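Local coordinates for aminopeptidase C (Lactobacillus rhamnosus, PDB 4K7C), which is a cysteine aminopeptidase of the C1-like (papain-type) family that probably removes amino acids from the N-termini of peptides, at residues A74-N77 against T78-H81; H81-Q84 against A85-I89; G139-W142 against D143-S146; W255-D258 against D259-S262. All blocks are in the same frame, centred on the assembly; numbering follows the deposited sequence. Where two conformers were deposited one is given.

Interaction 1 of 4, residues A74-N77 against T78-H81; sequences AALN and TMRH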
ATOM      1  N   ALA A  74      16.092  20.322 -18.737  1.00 16.26           N
ATOM      2  CA  ALA A  74      15.533  21.585 -19.197  1.00 16.12           C
ATOM      3  C   ALA A  74      16.060  21.992 -20.583  1.00 15.14           C
ATOM      4  O   ALA A  74      15.300  22.365 -21.478  1.00 17.24           O
ATOM      5  CB  ALA A  74      15.778  22.672 -18.198  1.00 18.05           C
ATOM      6  N   ALA A  75      17.326  21.851 -20.792  1.00 15.92           N
ATOM      7  CA  ALA A  75      17.889  22.175 -22.133  1.00 17.24           C
ATOM      8  C   ALA A  75      17.280  21.243 -23.153  1.00 15.90           C
ATOM      9  O   ALA A  75      16.838  21.688 -24.234  1.00 17.68           O
ATOM     10  CB  ALA A  75      19.373  22.075 -22.151  1.00 19.11           C
ATOM     11  N   LEU A  76      17.321  19.922 -22.885  1.00 15.62           N
ATOM     12  CA  LEU A  76      16.779  18.980 -23.835  1.00 16.20           C
ATOM     13  C   LEU A  76      15.259  19.187 -24.065  1.00 17.46           C
ATOM     14  O   LEU A  76      14.724  18.890 -25.123  1.00 16.28           O
ATOM     15  CB  LEU A  76      17.084  17.529 -23.409  1.00 16.58           C
ATOM     16  CG  LEU A  76      18.594  17.164 -23.425  1.00 20.85           C
ATOM     17  CD1 LEU A  76      18.891  15.800 -22.766  1.00 18.30           C
ATOM     18  CD2 LEU A  76      19.167  17.184 -24.823  1.00 22.39           C
ATOM     19  N   ASN A  77      14.572  19.737 -23.062  1.00 17.21           N
ATOM     20  CA  ASN A  77      13.187  20.079 -23.225  1.00 17.22           C
ATOM     21  C   ASN A  77      13.013  21.135 -24.317  1.00 18.61           C
ATOM     22  O   ASN A  77      12.168  20.998 -25.192  1.00 19.14           O
ATOM     23  CB  ASN A  77      12.547  20.607 -21.915  1.00 15.44           C
ATOM     24  CG  ASN A  77      12.162  19.484 -20.948  1.00 16.17           C
ATOM     25  OD1 ASN A  77      11.967  18.330 -21.341  1.00 16.80           O
ATOM     26  ND2 ASN A  77      12.005  19.854 -19.634  1.00 16.32           N
ATOM     27  N   THR A  78      13.829  22.150 -24.283  1.00 19.38           N
ATOM     28  CA  THR A  78      13.761  23.254 -25.282  1.00 17.81           C
ATOM     29  C   THR A  78      13.954  22.663 -26.692  1.00 19.43           C
ATOM     30  O   THR A  78      13.172  22.958 -27.583  1.00 18.46           O
ATOM     31  CB  THR A  78      14.703  24.443 -25.058  1.00 17.29           C
ATOM     32  OG1 THR A  78      16.086  24.107 -25.116  1.00 16.27           O
ATOM     33  CG2 THR A  78      14.369  25.118 -23.654  1.00 18.56           C
HETATM   34  N   MSE A  79      14.883  21.741 -26.808  1.00 18.56           N
HETATM   35  CA  MSE A  79      15.220  21.131 -28.153  1.00 20.14           C
HETATM   36  C   MSE A  79      14.122  20.211 -28.599  1.00 21.07           C
HETATM   37  O   MSE A  79      13.660  20.283 -29.721  1.00 19.46           O
HETATM   38  CB  MSE A  79      16.530  20.372 -27.921  1.00 20.33           C
HETATM   39  CG  MSE A  79      17.677  21.303 -27.781  1.00 18.56           C
HETATM   40 SE   MSE A  79      19.322  20.328 -27.434  1.00 25.36          SE
HETATM   41  CE  MSE A  79      20.241  21.933 -26.954  1.00 28.37           C
ATOM     42  N   ARG A  80      13.629  19.361 -27.691  1.00 19.72           N
ATOM     43  CA  ARG A  80      12.619  18.353 -28.069  1.00 18.30           C
ATOM     44  C   ARG A  80      11.281  18.985 -28.369  1.00 20.01           C
ATOM     45  O   ARG A  80      10.514  18.402 -29.141  1.00 18.90           O
ATOM     46  CB  ARG A  80      12.440  17.275 -26.995  1.00 20.50           C
ATOM     47  CG  ARG A  80      11.525  17.680 -25.829  1.00 21.23           C
ATOM     48  CD  ARG A  80      11.825  16.744 -24.672  1.00 19.90           C
ATOM     49  NE  ARG A  80      11.028  17.029 -23.476  1.00 19.20           N
ATOM     50  CZ  ARG A  80       9.866  16.467 -23.186  1.00 19.62           C
ATOM     51  NH1 ARG A  80       9.377  15.486 -23.940  1.00 19.11           N
ATOM     52  NH2 ARG A  80       9.248  16.825 -22.058  1.00 18.40           N
ATOM     53  N   HIS A  81      10.972  20.139 -27.785  1.00 19.94           N
ATOM     54  CA  HIS A  81       9.687  20.796 -28.201  1.00 19.69           C
ATOM     55  C   HIS A  81       9.788  21.297 -29.693  1.00 20.15           C
ATOM     56  O   HIS A  81       8.816  21.259 -30.432  1.00 22.45           O
ATOM     57  CB  HIS A  81       9.239  21.890 -27.228  1.00 19.26           C
ATOM     58  CG  HIS A  81       9.053  21.418 -25.817  1.00 17.06           C
ATOM     59  ND1 HIS A  81       8.468  20.208 -25.503  1.00 17.05           N
ATOM     60  CD2 HIS A  81       9.392  21.987 -24.640  1.00 17.89           C
ATOM     61  CE1 HIS A  81       8.455  20.063 -24.178  1.00 17.78           C
ATOM     62  NE2 HIS A  81       9.045  21.108 -23.641  1.00 18.09           N
TER
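In the buried middle of helix 70-87, the side chains of Asn77 and Arg80 run side by side and point the same way. Their bond is well defined: Asn77 OD1 lies 2.7 Å from Arg80 NE, near the guanidinium plane, with an N-H...O angle of 158°. A weak second bond brings Arg80 NH2 within 3.2 Å of Asn77 OD1. Arg80 gets there by placing CG between its own N and carbonyl carbon (chi1 81°), then running extended to NE. NH2 also makes a salt bridge with Glu384 and bonds Ala60 O, and NH1 bonds Phe92 O; these partners hold the guanidinium. In papain-like peptidases this is the central helix, with the catalytic cysteine at its N-terminal end. Ala75 O accepts twice: from Thr78 OG1 at 2.7 Å, on a lone pair in the carbonyl plane, and from Met79 N at 3.2 Å. One turn on, the His81 ring lies with a face over Asn77 O, its CD2 being 3.0 Å from that oxygen, and its NE2 bonds Glu384. Leu76 CD2 meets SE of Met79, present as selenomethionine, at 4.1 Å, an apolar contact in which the two side chains cross obliquely.

Interaction 2 of 4, residues H81-Q84 against A85-I89; sequences HGIQ and AQFKI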
ATOM      1  N   HIS A  81      10.972  20.139 -27.785  1.00 19.94           N
ATOM      2  CA  HIS A  81       9.687  20.796 -28.201  1.00 19.69           C
ATOM      3  C   HIS A  81       9.788  21.297 -29.693  1.00 20.15           C
ATOM      4  O   HIS A  81       8.816  21.259 -30.432  1.00 22.45           O
ATOM      5  CB  HIS A  81       9.239  21.890 -27.228  1.00 19.26           C
ATOM      6  CG  HIS A  81       9.053  21.418 -25.817  1.00 17.06           C
ATOM      7  ND1 HIS A  81       8.468  20.208 -25.503  1.00 17.05           N
ATOM      8  CD2 HIS A  81       9.392  21.987 -24.640  1.00 17.89           C
ATOM      9  CE1 HIS A  81       8.455  20.063 -24.178  1.00 17.78           C
ATOM     10  NE2 HIS A  81       9.045  21.108 -23.641  1.00 18.09           N
ATOM     11  N   GLY A  82      10.981  21.746 -30.091  1.00 23.53           N
ATOM     12  CA  GLY A  82      11.276  22.042 -31.486  1.00 22.85           C
ATOM     13  C   GLY A  82      11.053  20.841 -32.398  1.00 23.58           C
ATOM     14  O   GLY A  82      10.321  20.922 -33.385  1.00 22.13           O
ATOM     15  N   ILE A  83      11.584  19.685 -31.974  1.00 20.76           N
ATOM     16  CA  ILE A  83      11.428  18.460 -32.754  1.00 22.13           C
ATOM     17  C   ILE A  83       9.998  18.046 -32.876  1.00 24.62           C
ATOM     18  O   ILE A  83       9.484  17.650 -33.996  1.00 22.42           O
ATOM     19  CB  ILE A  83      12.252  17.319 -32.131  1.00 22.01           C
ATOM     20  CG1 ILE A  83      13.729  17.652 -32.214  1.00 20.92           C
ATOM     21  CG2 ILE A  83      11.960  15.985 -32.806  1.00 21.73           C
ATOM     22  CD1 ILE A  83      14.632  16.647 -31.489  1.00 19.96           C
ATOM     23  N   GLN A  84       9.314  18.065 -31.738  1.00 20.73           N
ATOM     24  CA  GLN A  84       7.891  17.649 -31.684  1.00 20.10           C
ATOM     25  C   GLN A  84       7.036  18.488 -32.660  1.00 20.31           C
ATOM     26  O   GLN A  84       6.171  17.954 -33.301  1.00 22.43           O
ATOM     27  CB  GLN A  84       7.299  17.921 -30.261  1.00 21.17           C
ATOM     28  CG  GLN A  84       7.880  17.025 -29.164  1.00 21.99           C
ATOM     29  CD  GLN A  84       7.661  17.524 -27.729  1.00 22.13           C
ATOM     30  OE1 GLN A  84       7.198  18.648 -27.460  1.00 21.13           O
ATOM     31  NE2 GLN A  84       8.063  16.711 -26.831  1.00 19.20           N
ATOM     32  N   ALA A  85       7.255  19.788 -32.689  1.00 18.45           N
ATOM     33  CA  ALA A  85       6.485  20.650 -33.532  1.00 22.33           C
ATOM     34  C   ALA A  85       6.878  20.466 -35.008  1.00 26.84           C
ATOM     35  O   ALA A  85       6.018  20.134 -35.827  1.00 28.71           O
ATOM     36  CB  ALA A  85       6.603  22.111 -33.089  1.00 24.46           C
ATOM     37  N   GLN A  86       8.177  20.516 -35.294  1.00 25.54           N
ATOM     38  CA  GLN A  86       8.643  20.433 -36.693  1.00 26.35           C
ATOM     39  C   GLN A  86       8.348  19.064 -37.333  1.00 24.77           C
ATOM     40  O   GLN A  86       7.970  19.001 -38.480  1.00 28.12           O
ATOM     41  CB  GLN A  86      10.139  20.745 -36.754  1.00 27.03           C
ATOM     42  CG  GLN A  86      10.738  20.819 -38.155  1.00 33.90           C
ATOM     43  CD  GLN A  86      12.236  21.228 -38.172  1.00 38.39           C
ATOM     44  OE1 GLN A  86      12.839  21.583 -37.144  1.00 37.10           O
ATOM     45  NE2 GLN A  86      12.842  21.163 -39.361  1.00 46.76           N
ATOM     46  N   PHE A  87       8.569  17.954 -36.612  1.00 23.02           N
ATOM     47  CA  PHE A  87       8.476  16.596 -37.172  1.00 20.00           C
ATOM     48  C   PHE A  87       7.204  15.903 -36.776  1.00 20.22           C
ATOM     49  O   PHE A  87       6.925  14.761 -37.151  1.00 22.21           O
ATOM     50  CB  PHE A  87       9.744  15.768 -36.786  1.00 23.06           C
ATOM     51  CG  PHE A  87      10.981  16.278 -37.415  1.00 22.59           C
ATOM     52  CD1 PHE A  87      11.324  15.846 -38.699  1.00 22.17           C
ATOM     53  CD2 PHE A  87      11.728  17.284 -36.816  1.00 21.36           C
ATOM     54  CE1 PHE A  87      12.436  16.309 -39.325  1.00 24.39           C
ATOM     55  CE2 PHE A  87      12.882  17.803 -37.471  1.00 23.87           C
ATOM     56  CZ  PHE A  87      13.199  17.323 -38.744  1.00 22.12           C
ATOM     57  N   LYS A  88       6.380  16.588 -35.988  1.00 23.11           N
ATOM     58  CA  LYS A  88       5.083  16.042 -35.565  1.00 22.79           C
ATOM     59  C   LYS A  88       5.271  14.732 -34.834  1.00 22.86           C
ATOM     60  O   LYS A  88       4.706  13.665 -35.158  1.00 21.49           O
ATOM     61  CB  LYS A  88       4.037  15.968 -36.719  1.00 27.49           C
ATOM     62  CG  LYS A  88       3.799  17.282 -37.452  1.00 31.71           C
ATOM     63  CD  LYS A  88       3.085  17.033 -38.787  1.00 38.38           C
ATOM     64  CE  LYS A  88       2.050  18.113 -39.109  1.00 47.30           C
ATOM     65  NZ  LYS A  88       0.822  17.841 -38.293  1.00 50.33           N
ATOM     66  N   ILE A  89       6.036  14.820 -33.757  1.00 21.73           N
ATOM     67  CA  ILE A  89       6.210  13.644 -32.879  1.00 21.31           C
ATOM     68  C   ILE A  89       5.831  14.059 -31.456  1.00 23.40           C
ATOM     69  O   ILE A  89       6.689  14.532 -30.639  1.00 23.07           O
ATOM     70  CB  ILE A  89       7.667  13.046 -32.908  1.00 22.10           C
ATOM     71  CG1 ILE A  89       8.241  12.994 -34.331  1.00 24.31           C
ATOM     72  CG2 ILE A  89       7.702  11.652 -32.305  1.00 23.03           C
ATOM     73  CD1 ILE A  89       9.736  12.737 -34.379  1.00 26.61           C
TER
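His81 O accepts from Ala85 N in the last turns of helix 70-87, and the chain soon leaves the helix in a turn resembling a Schellman motif. The side chain of His81 also reaches along the helix: ND1 donates to Gln84 OE1 over 2.8 Å. The bond is nearly straight (167°) and lies in the imidazole plane, yet it comes in above the plane of the amide. Since NE2 of the same ring is bonded to Glu384, the imidazole is fixed at both nitrogens. Gly82 contributes its carbonyl, which receives Gln86 N at 2.9 Å almost along the C=O axis. Ile83 O accepts Phe87 N at 2.8 Å and also lies at the edge of the Phe87 ring, close to its plane. Ile83 CG2 is shared by two apolar neighbours, standing 4.2 Å from Phe87 CD2 and 4.2 Å from Ile89 CD1. Beyond them, Phe87 and Ile89 both pack on Tyr230 of strand 226-231, so the helix end rests against that hairpin. Gln84 CG lies beside its own N (chi1 -68°) and the chain runs extended, which brings OE1 to His81 ND1. Its NE2 bonds to Phe92 O, while its backbone O accepts Ile89 N at 3.2 Å on a lone pair; this six-residue closure, together with the positive phi of Lys88 (58°), is the evidence for the Schellman-like turn. The closure folds the carbonyl of Ile89 back onto the glutamine, leaving Ile89 O only 3.1 Å from Gln84 CG.

Interaction 3 of 4, residues G139-W142 against D143-S146; sequences GGQW and DMLS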
ATOM      1  N   GLY A 139      24.909  18.547 -11.479  1.00 17.38           N
ATOM      2  CA  GLY A 139      24.472  19.781 -12.027  1.00 17.49           C
ATOM      3  C   GLY A 139      25.376  20.475 -13.043  1.00 17.68           C
ATOM      4  O   GLY A 139      26.600  20.210 -13.135  1.00 18.48           O
ATOM      5  N   GLY A 140      24.797  21.523 -13.623  1.00 20.19           N
ATOM      6  CA  GLY A 140      25.535  22.333 -14.570  1.00 21.22           C
ATOM      7  C   GLY A 140      24.863  23.640 -14.942  1.00 21.76           C
ATOM      8  O   GLY A 140      23.981  24.163 -14.233  1.00 23.17           O
ATOM      9  N   GLN A 141      25.355  24.236 -16.026  0.50 21.06           N
ATOM     10  CA  GLN A 141      24.815  25.460 -16.561  0.50 20.46           C
ATOM     11  C   GLN A 141      24.678  25.308 -18.089  0.50 19.92           C
ATOM     12  O   GLN A 141      25.273  24.391 -18.696  0.50 21.38           O
ATOM     13  CB  GLN A 141      25.749  26.638 -16.156  0.50 19.41           C
ATOM     14  CG  GLN A 141      26.073  26.696 -14.677  0.50 19.51           C
ATOM     15  CD  GLN A 141      26.550  28.058 -14.179  0.50 20.00           C
ATOM     16  OE1 GLN A 141      26.488  29.056 -14.894  0.50 23.25           O
ATOM     17  NE2 GLN A 141      26.992  28.108 -12.946  0.50 19.22           N
ATOM     18  N   TRP A 142      23.904  26.208 -18.697  1.00 18.81           N
ATOM     19  CA  TRP A 142      23.528  26.153 -20.108  1.00 18.21           C
ATOM     20  C   TRP A 142      24.755  25.987 -21.034  1.00 17.26           C
ATOM     21  O   TRP A 142      24.766  25.111 -21.877  1.00 16.72           O
ATOM     22  CB  TRP A 142      22.766  27.423 -20.513  1.00 16.41           C
ATOM     23  CG  TRP A 142      22.561  27.439 -21.989  1.00 17.53           C
ATOM     24  CD1 TRP A 142      23.395  27.986 -22.938  1.00 18.67           C
ATOM     25  CD2 TRP A 142      21.506  26.798 -22.730  1.00 19.63           C
ATOM     26  NE1 TRP A 142      22.926  27.725 -24.195  1.00 20.96           N
ATOM     27  CE2 TRP A 142      21.763  27.013 -24.103  1.00 19.16           C
ATOM     28  CE3 TRP A 142      20.361  26.094 -22.371  1.00 20.62           C
ATOM     29  CZ2 TRP A 142      20.898  26.535 -25.117  1.00 21.38           C
ATOM     30  CZ3 TRP A 142      19.495  25.666 -23.366  1.00 21.06           C
ATOM     31  CH2 TRP A 142      19.782  25.854 -24.734  1.00 21.39           C
ATOM     32  N   ASP A 143      25.809  26.758 -20.809  1.00 19.28           N
ATOM     33  CA  ASP A 143      26.959  26.748 -21.731  1.00 19.47           C
ATOM     34  C   ASP A 143      27.701  25.415 -21.664  1.00 20.39           C
ATOM     35  O   ASP A 143      28.275  24.975 -22.661  1.00 18.90           O
ATOM     36  CB  ASP A 143      27.903  27.897 -21.404  1.00 19.14           C
ATOM     37  CG  ASP A 143      27.275  29.294 -21.621  1.00 18.87           C
ATOM     38  OD1 ASP A 143      26.515  29.519 -22.592  1.00 18.66           O
ATOM     39  OD2 ASP A 143      27.551  30.182 -20.757  1.00 20.16           O
HETATM   40  N   MSE A 144      27.676  24.783 -20.490  1.00 16.76           N
HETATM   41  CA  MSE A 144      28.207  23.409 -20.341  1.00 18.45           C
HETATM   42  C   MSE A 144      27.380  22.374 -21.053  1.00 17.12           C
HETATM   43  O   MSE A 144      27.906  21.404 -21.595  1.00 18.70           O
HETATM   44  CB  MSE A 144      28.283  23.107 -18.829  1.00 18.89           C
HETATM   45  CG  MSE A 144      29.384  23.921 -18.176  1.00 18.12           C
HETATM   46 SE   MSE A 144      29.180  23.968 -16.205  1.00 23.51          SE
HETATM   47  CE  MSE A 144      29.457  22.082 -15.744  1.00 22.66           C
ATOM     48  N   LEU A 145      26.060  22.549 -21.146  1.00 19.10           N
ATOM     49  CA  LEU A 145      25.275  21.587 -21.905  1.00 19.90           C
ATOM     50  C   LEU A 145      25.563  21.797 -23.402  1.00 19.39           C
ATOM     51  O   LEU A 145      25.737  20.818 -24.165  1.00 19.43           O
ATOM     52  CB  LEU A 145      23.802  21.827 -21.597  1.00 20.25           C
ATOM     53  CG  LEU A 145      22.762  20.791 -22.036  1.00 22.86           C
ATOM     54  CD1 LEU A 145      22.396  20.964 -23.502  1.00 22.60           C
ATOM     55  CD2 LEU A 145      23.281  19.402 -21.688  1.00 25.04           C
ATOM     56  N   SER A 146      25.571  23.054 -23.853  1.00 19.40           N
ATOM     57  CA  SER A 146      25.982  23.329 -25.229  1.00 20.83           C
ATOM     58  C   SER A 146      27.301  22.723 -25.607  1.00 18.17           C
ATOM     59  O   SER A 146      27.408  22.113 -26.690  1.00 18.35           O
ATOM     60  CB  SER A 146      26.004  24.829 -25.522  1.00 22.13           C
ATOM     61  OG  SER A 146      24.706  25.199 -25.597  1.00 27.65           O
TER
HETATM   62  O   HOH W   1      24.781  27.805 -26.419  1.00 20.14           O
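The indole of Trp142 and the carboxylate of Asp143 stand nearly perpendicular, their planes 79° apart, and meet at the rim of the ring: Asp143 OD1 lies in the indole plane, 3.5 Å from Trp142 CD1. The other carboxylate oxygen, OD2, accepts from the backbone N of Arg292, while Trp316 meets the indole edge-to-face. At Trp142 NE1 a water links side chains one turn apart; it accepts from NE1 at 2.9 Å and is hydrogen-bonded to Ser146 OG at 2.7 Å. Trp142 presents its ring there because CG is turned opposite the backbone N (chi1 172°). The backbone shows that a helix starts here. Gln141 occupies the N-cap position and its O receives Leu145 N at 3.2 Å, and Trp142 O receives Ser146 N at 3.0 Å in an almost straight bond. Met144, present as selenomethionine, bends at chi3, carrying its CE back to 4.1 Å from Gly140 CA in the loop before the helix. Helix 142-152 thus begins in the buried interior, with Trp142 touching both Ala75 of helix 70-87 and Val412 of strand 408-414, and Leu145 against Trp71 and Thr99 of helices 70-87 and 96-117.

Interaction 4 of 4, residues W255-D258 against D259-S262; sequences WNLD and DYQS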
ATOM      1  N   TRP A 255      20.068  23.735 -34.569  1.00 22.27           N
ATOM      2  CA  TRP A 255      20.487  25.001 -34.002  1.00 21.21           C
ATOM      3  C   TRP A 255      21.971  25.267 -34.184  1.00 22.72           C
ATOM      4  O   TRP A 255      22.741  24.352 -34.345  1.00 25.16           O
ATOM      5  CB  TRP A 255      20.183  25.013 -32.499  1.00 21.74           C
ATOM      6  CG  TRP A 255      18.800  24.852 -32.146  1.00 21.27           C
ATOM      7  CD1 TRP A 255      17.753  24.738 -32.960  1.00 22.51           C
ATOM      8  CD2 TRP A 255      18.271  24.784 -30.799  1.00 24.13           C
ATOM      9  NE1 TRP A 255      16.588  24.618 -32.241  1.00 23.90           N
ATOM     10  CE2 TRP A 255      16.895  24.630 -30.905  1.00 26.64           C
ATOM     11  CE3 TRP A 255      18.850  24.851 -29.546  1.00 27.47           C
ATOM     12  CZ2 TRP A 255      16.047  24.518 -29.769  1.00 26.27           C
ATOM     13  CZ3 TRP A 255      18.011  24.747 -28.408  1.00 24.72           C
ATOM     14  CH2 TRP A 255      16.626  24.604 -28.555  1.00 26.40           C
ATOM     15  N   ASN A 256      22.292  26.561 -34.237  1.00 22.49           N
ATOM     16  CA  ASN A 256      23.631  27.043 -34.081  1.00 23.23           C
ATOM     17  C   ASN A 256      23.673  27.521 -32.657  1.00 21.17           C
ATOM     18  O   ASN A 256      23.048  28.556 -32.307  1.00 20.03           O
ATOM     19  CB  ASN A 256      23.940  28.152 -35.068  1.00 24.18           C
ATOM     20  CG  ASN A 256      25.300  28.721 -34.855  1.00 25.53           C
ATOM     21  OD1 ASN A 256      26.062  28.310 -33.977  1.00 33.13           O
ATOM     22  ND2 ASN A 256      25.631  29.695 -35.663  1.00 28.66           N
ATOM     23  N   LEU A 257      24.459  26.776 -31.886  1.00 25.17           N
ATOM     24  CA  LEU A 257      24.549  26.933 -30.450  1.00 23.81           C
ATOM     25  C   LEU A 257      25.215  28.253 -30.090  1.00 24.88           C
ATOM     26  O   LEU A 257      24.979  28.791 -28.994  1.00 22.38           O
ATOM     27  CB  LEU A 257      25.187  25.730 -29.781  1.00 26.57           C
ATOM     28  CG  LEU A 257      24.247  24.504 -29.829  1.00 26.97           C
ATOM     29  CD1 LEU A 257      25.015  23.280 -29.381  1.00 29.35           C
ATOM     30  CD2 LEU A 257      22.936  24.636 -29.064  1.00 29.49           C
ATOM     31  N   ASP A 258      25.910  28.859 -31.046  1.00 23.21           N
ATOM     32  CA  ASP A 258      26.324  30.221 -30.841  1.00 24.75           C
ATOM     33  C   ASP A 258      25.258  31.287 -30.717  1.00 25.25           C
ATOM     34  O   ASP A 258      25.608  32.424 -30.327  1.00 22.42           O
ATOM     35  CB  ASP A 258      27.255  30.691 -32.022  1.00 26.75           C
ATOM     36  CG  ASP A 258      28.677  30.328 -31.819  1.00 35.75           C
ATOM     37  OD1 ASP A 258      29.184  30.408 -30.673  1.00 36.31           O
ATOM     38  OD2 ASP A 258      29.334  29.987 -32.850  1.00 45.46           O
ATOM     39  N   ASP A 259      24.041  30.996 -31.183  1.00 20.26           N
ATOM     40  CA  ASP A 259      22.991  31.945 -31.284  1.00 22.50           C
ATOM     41  C   ASP A 259      22.441  32.277 -29.875  1.00 21.40           C
ATOM     42  O   ASP A 259      21.607  33.145 -29.828  1.00 24.47           O
ATOM     43  CB  ASP A 259      21.808  31.365 -32.073  1.00 24.57           C
ATOM     44  CG  ASP A 259      22.064  31.276 -33.580  1.00 26.12           C
ATOM     45  OD1 ASP A 259      23.099  31.774 -33.995  1.00 26.13           O
ATOM     46  OD2 ASP A 259      21.165  30.731 -34.271  1.00 30.47           O
ATOM     47  N   TYR A 260      22.922  31.607 -28.800  1.00 20.80           N
ATOM     48  CA  TYR A 260      22.233  31.666 -27.429  1.00 21.12           C
ATOM     49  C   TYR A 260      23.103  32.347 -26.427  1.00 19.11           C
ATOM     50  O   TYR A 260      24.282  32.087 -26.369  1.00 20.52           O
ATOM     51  CB  TYR A 260      21.783  30.248 -26.924  1.00 21.65           C
ATOM     52  CG  TYR A 260      20.861  29.624 -27.956  1.00 21.94           C
ATOM     53  CD1 TYR A 260      19.577  30.051 -28.105  1.00 25.02           C
ATOM     54  CD2 TYR A 260      21.342  28.707 -28.878  1.00 24.81           C
ATOM     55  CE1 TYR A 260      18.754  29.557 -29.107  1.00 26.51           C
ATOM     56  CE2 TYR A 260      20.519  28.193 -29.897  1.00 26.39           C
ATOM     57  CZ  TYR A 260      19.258  28.630 -30.003  1.00 27.75           C
ATOM     58  OH  TYR A 260      18.464  28.177 -30.984  1.00 31.69           O
ATOM     59  N   GLN A 261      22.513  33.202 -25.622  1.00 20.14           N
ATOM     60  CA  GLN A 261      23.247  33.874 -24.579  1.00 19.83           C
ATOM     61  C   GLN A 261      22.588  33.600 -23.190  1.00 18.40           C
ATOM     62  O   GLN A 261      21.410  33.833 -23.001  1.00 20.29           O
ATOM     63  CB  GLN A 261      23.294  35.347 -24.873  1.00 19.52           C
ATOM     64  CG  GLN A 261      24.042  36.200 -23.874  1.00 20.16           C
ATOM     65  CD  GLN A 261      25.473  35.814 -23.771  1.00 21.80           C
ATOM     66  OE1 GLN A 261      26.213  35.807 -24.782  1.00 22.89           O
ATOM     67  NE2 GLN A 261      25.914  35.545 -22.594  1.00 19.73           N
ATOM     68  N   SER A 262      23.436  33.214 -22.269  1.00 19.12           N
ATOM     69  CA  SER A 262      23.091  33.119 -20.864  1.00 19.07           C
ATOM     70  C   SER A 262      23.024  34.523 -20.316  1.00 19.73           C
ATOM     71  O   SER A 262      23.994  35.263 -20.400  1.00 20.57           O
ATOM     72  CB  SER A 262      24.068  32.272 -20.108  1.00 23.26           C
ATOM     73  OG  SER A 262      23.739  32.309 -18.705  1.00 23.07           O
TER
HETATM   74  O   HOH W   2      19.959  28.329 -33.744  1.00 22.01           O
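In the loop, built on an Asx turn, between helix 245-253 and strand 260-264, the Tyr260 hydroxyl lies over one face of the Trp255 indole. Its OH is 3.4 Å from Trp255 CD2 and displaced toward the ring's rim. The two rings meet obliquely, planes 46° apart, with 5.2 Å between the centroids of the Tyr260 ring and the six-membered ring of Trp255. A water ties the tyrosine to the turn: it accepts from Asn256 N (3.0 Å), donates to Asp259 OD2 (2.7 Å) and is hydrogen-bonded to Tyr260 OH (3.1 Å). Apolar packing adds to this, Leu257 CD2 meeting Tyr260 CD2 and Val412 touching the same side chain. A glycerol, probably from the crystallisation liquor, lies about 3 Å, nearest atoms, from the Tyr260 side chain. Asn256 CG is opposite its backbone N (chi1 176°), setting OD1 to accept Asp258 N at 3.0 Å from above the amide plane; Asn256 O accepts Asp259 N at 2.9 Å. A weak bond joins Tyr260 N to Leu257 O. Asp258 OD1 forms a salt bridge with Arg289. The two bonds to Asn256 identify a short 3-10 turn opened by an Asx turn, leading into strand 260-264 and its pairing with strands 293-295 and 408-414.

How the interactions relate
Along the chain the order is interaction 1, 2, 3, 4. Interactions 1 and 2 are successive pieces of helix 70-87, sharing His81, with centres about 11 Å apart; the first is buried and the second leads out to the helix end. Interaction 3, the start of helix 142-152, lies about 13 Å from interaction 1 between centres, and interaction 4 lies, again between centres, about 14 Å from interaction 1 and about 12 Å from interaction 3. These three touch pairwise: Leu145 packs on Ala75, Trp255 on Thr78 and Met79, and Trp142 approaches Tyr260. The central helix of the papain-like fold is thus joined to a second helix and to the turn entering strand 260-264, whereas interaction 2 touches neither interaction 3 nor 4.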